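Local coordinates for transcription termination factor FttA (PDB 2XR1), which probably terminates archaeal transcription genome-wide by cleaving nascent RNA at the polymerase exit channel, using two zinc ions bound in a metallo-beta-lactamase fold, at residues G261-V266 against V301-K306. Sequence-based numbering, arbitrary orientation.
Sequences GYEGPV and VAKTLK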
loop_
_atom_site.group_PDB
_atom_site.type_symbol
_atom_site.label_atom_id
_atom_site.label_comp_id
_atom_site.label_asym_id
_atom_site.label_seq_id
_atom_site.Cartn_x
_atom_site.Cartn_y
_atom_site.Cartn_z
ATOM N N GLY B 261 -11.001 9.784 14.294
ATOM C CA GLY B 261 -11.889 8.641 14.589
ATOM C C GLY B 261 -11.267 7.294 14.958
ATOM O O GLY B 261 -11.955 6.284 14.957
ATOM N N TYR B 262 -9.967 7.268 15.243
ATOM C CA TYR B 262 -9.331 6.100 15.828
ATOM C C TYR B 262 -9.825 5.944 17.247
ATOM O O TYR B 262 -10.010 6.941 17.967
ATOM C CB TYR B 262 -7.813 6.268 15.834
ATOM C CG TYR B 262 -7.061 5.082 16.403
ATOM C CD1 TYR B 262 -7.164 3.830 15.835
ATOM C CD2 TYR B 262 -6.254 5.224 17.527
ATOM C CE1 TYR B 262 -6.474 2.748 16.374
ATOM C CE2 TYR B 262 -5.554 4.158 18.064
ATOM C CZ TYR B 262 -5.667 2.926 17.491
ATOM O OH TYR B 262 -4.969 1.883 18.027
ATOM N N GLU B 263 -10.034 4.694 17.647
ATOM C CA GLU B 263 -10.551 4.385 18.983
ATOM C C GLU B 263 -9.946 3.119 19.639
ATOM O O GLU B 263 -10.522 2.545 20.566
ATOM C CB GLU B 263 -12.096 4.345 18.920
ATOM C CG GLU B 263 -12.716 5.640 19.475
ATOM C CD GLU B 263 -14.172 5.843 19.137
ATOM O OE1 GLU B 263 -14.798 4.941 18.532
ATOM O OE2 GLU B 263 -14.714 6.918 19.487
ATOM N N GLY B 264 -8.780 2.699 19.151
ATOM C CA GLY B 264 -8.053 1.593 19.732
ATOM C C GLY B 264 -6.955 2.082 20.696
ATOM O O GLY B 264 -6.919 3.254 21.088
ATOM N N PRO B 265 -6.046 1.173 21.077
ATOM C CA PRO B 265 -5.029 1.436 22.046
ATOM C C PRO B 265 -3.764 2.051 21.462
ATOM O O PRO B 265 -3.478 1.898 20.274
ATOM C CB PRO B 265 -4.708 0.056 22.545
ATOM C CG PRO B 265 -4.939 -0.814 21.363
ATOM C CD PRO B 265 -6.038 -0.231 20.621
ATOM N N VAL B 266 -3.019 2.747 22.321
ATOM C CA VAL B 266 -1.698 3.226 22.021
ATOM C C VAL B 266 -0.791 2.506 23.006
ATOM O O VAL B 266 -1.005 2.615 24.222
ATOM C CB VAL B 266 -1.602 4.739 22.255
ATOM C CG1 VAL B 266 -0.194 5.195 21.986
ATOM C CG2 VAL B 266 -2.598 5.471 21.422
ATOM N N VAL B 301 -5.506 15.054 23.436
ATOM C CA VAL B 301 -4.416 14.503 24.258
ATOM C C VAL B 301 -5.070 13.684 25.377
ATOM O O VAL B 301 -4.675 12.576 25.639
ATOM C CB VAL B 301 -3.511 15.629 24.826
ATOM C CG1 VAL B 301 -2.394 15.066 25.711
ATOM C CG2 VAL B 301 -2.927 16.438 23.692
ATOM N N ALA B 302 -6.121 14.204 25.977
ATOM C CA ALA B 302 -6.873 13.436 26.971
ATOM C C ALA B 302 -7.378 12.096 26.420
ATOM O O ALA B 302 -7.242 11.026 27.059
ATOM C CB ALA B 302 -8.027 14.252 27.515
ATOM N N LYS B 303 -7.942 12.152 25.223
ATOM C CA LYS B 303 -8.464 10.962 24.594
ATOM C C LYS B 303 -7.358 9.952 24.304
ATOM O O LYS B 303 -7.573 8.751 24.446
ATOM C CB LYS B 303 -9.186 11.325 23.304
ATOM C CG LYS B 303 -10.074 10.201 22.773
ATOM C CD LYS B 303 -11.060 10.704 21.727
ATOM C CE LYS B 303 -12.228 9.736 21.515
ATOM N NZ LYS B 303 -11.794 8.303 21.402
ATOM N N THR B 304 -6.179 10.428 23.895
ATOM C CA THR B 304 -5.073 9.541 23.636
ATOM C C THR B 304 -4.597 8.873 24.924
ATOM O O THR B 304 -4.181 7.694 24.894
ATOM C CB THR B 304 -3.866 10.300 23.069
ATOM O OG1 THR B 304 -4.233 10.896 21.830
ATOM C CG2 THR B 304 -2.674 9.400 22.864
ATOM N N LEU B 305 -4.596 9.625 26.030
ATOM C CA LEU B 305 -4.118 9.081 27.290
ATOM C C LEU B 305 -5.091 8.018 27.817
ATOM O O LEU B 305 -4.670 7.023 28.374
ATOM C CB LEU B 305 -3.918 10.204 28.310
ATOM C CG LEU B 305 -3.490 9.883 29.736
ATOM C CD1 LEU B 305 -2.153 9.182 29.763
ATOM C CD2 LEU B 305 -3.447 11.186 30.551
ATOM N N LYS B 306 -6.395 8.230 27.640
ATOM C CA LYS B 306 -7.411 7.249 28.048
ATOM C C LYS B 306 -7.253 5.964 27.273
ATOM O O LYS B 306 -7.716 4.909 27.696
ATOM C CB LYS B 306 -8.825 7.767 27.783
ATOM C CG LYS B 306 -9.313 8.685 28.822
ATOM C CD LYS B 306 -10.795 9.031 28.655
ATOM C CE LYS B 306 -11.016 10.214 27.704
ATOM N NZ LYS B 306 -12.210 10.978 28.050
#
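Lys303 and Glu263 meet at the outer edge of this contact, where the ammonium group lies beside the aliphatic part of the glutamate: NZ of Lys303 is 3.4 Å from CG of Glu263, and the salt bridge to OE2 of Glu263 is long at 3.8 Å. Lys303 leaves the helix with CG anti to the backbone N (chi1 -165°) and stays extended until a bend at its last torsion (chi4 -45°) turns NZ beside Glu263. One helix position on, the buried methyls CG2 of Thr304 and CG2 of Val266 touch at 4.2 Å. The hydroxyl of Thr304 is taken up by its own helix, bonding to the carbonyl of Met300, while its side chain also packs on Val254 and Pro255 of helix 254-259. Phe258 of that helix packs on both Val266 and Thr304. Within 261-266, OH of Tyr262 donates to O of Pro265 at 2.7 Å, with the donor 28° off the carbonyl plane, and N of Gly264 sits over the ring centre. Gly261, with positive phi, ends helix 254-259 in a Schellman motif. Backbone bonds join Val266 to His307 and to Ile309 of strand 308-310, outermost of the metallo-beta-lactamase sheet in this chain. The contact itself offers little directional bonding: methyls meet in the interior, and a long, probably weak, charge pair lies at the surface.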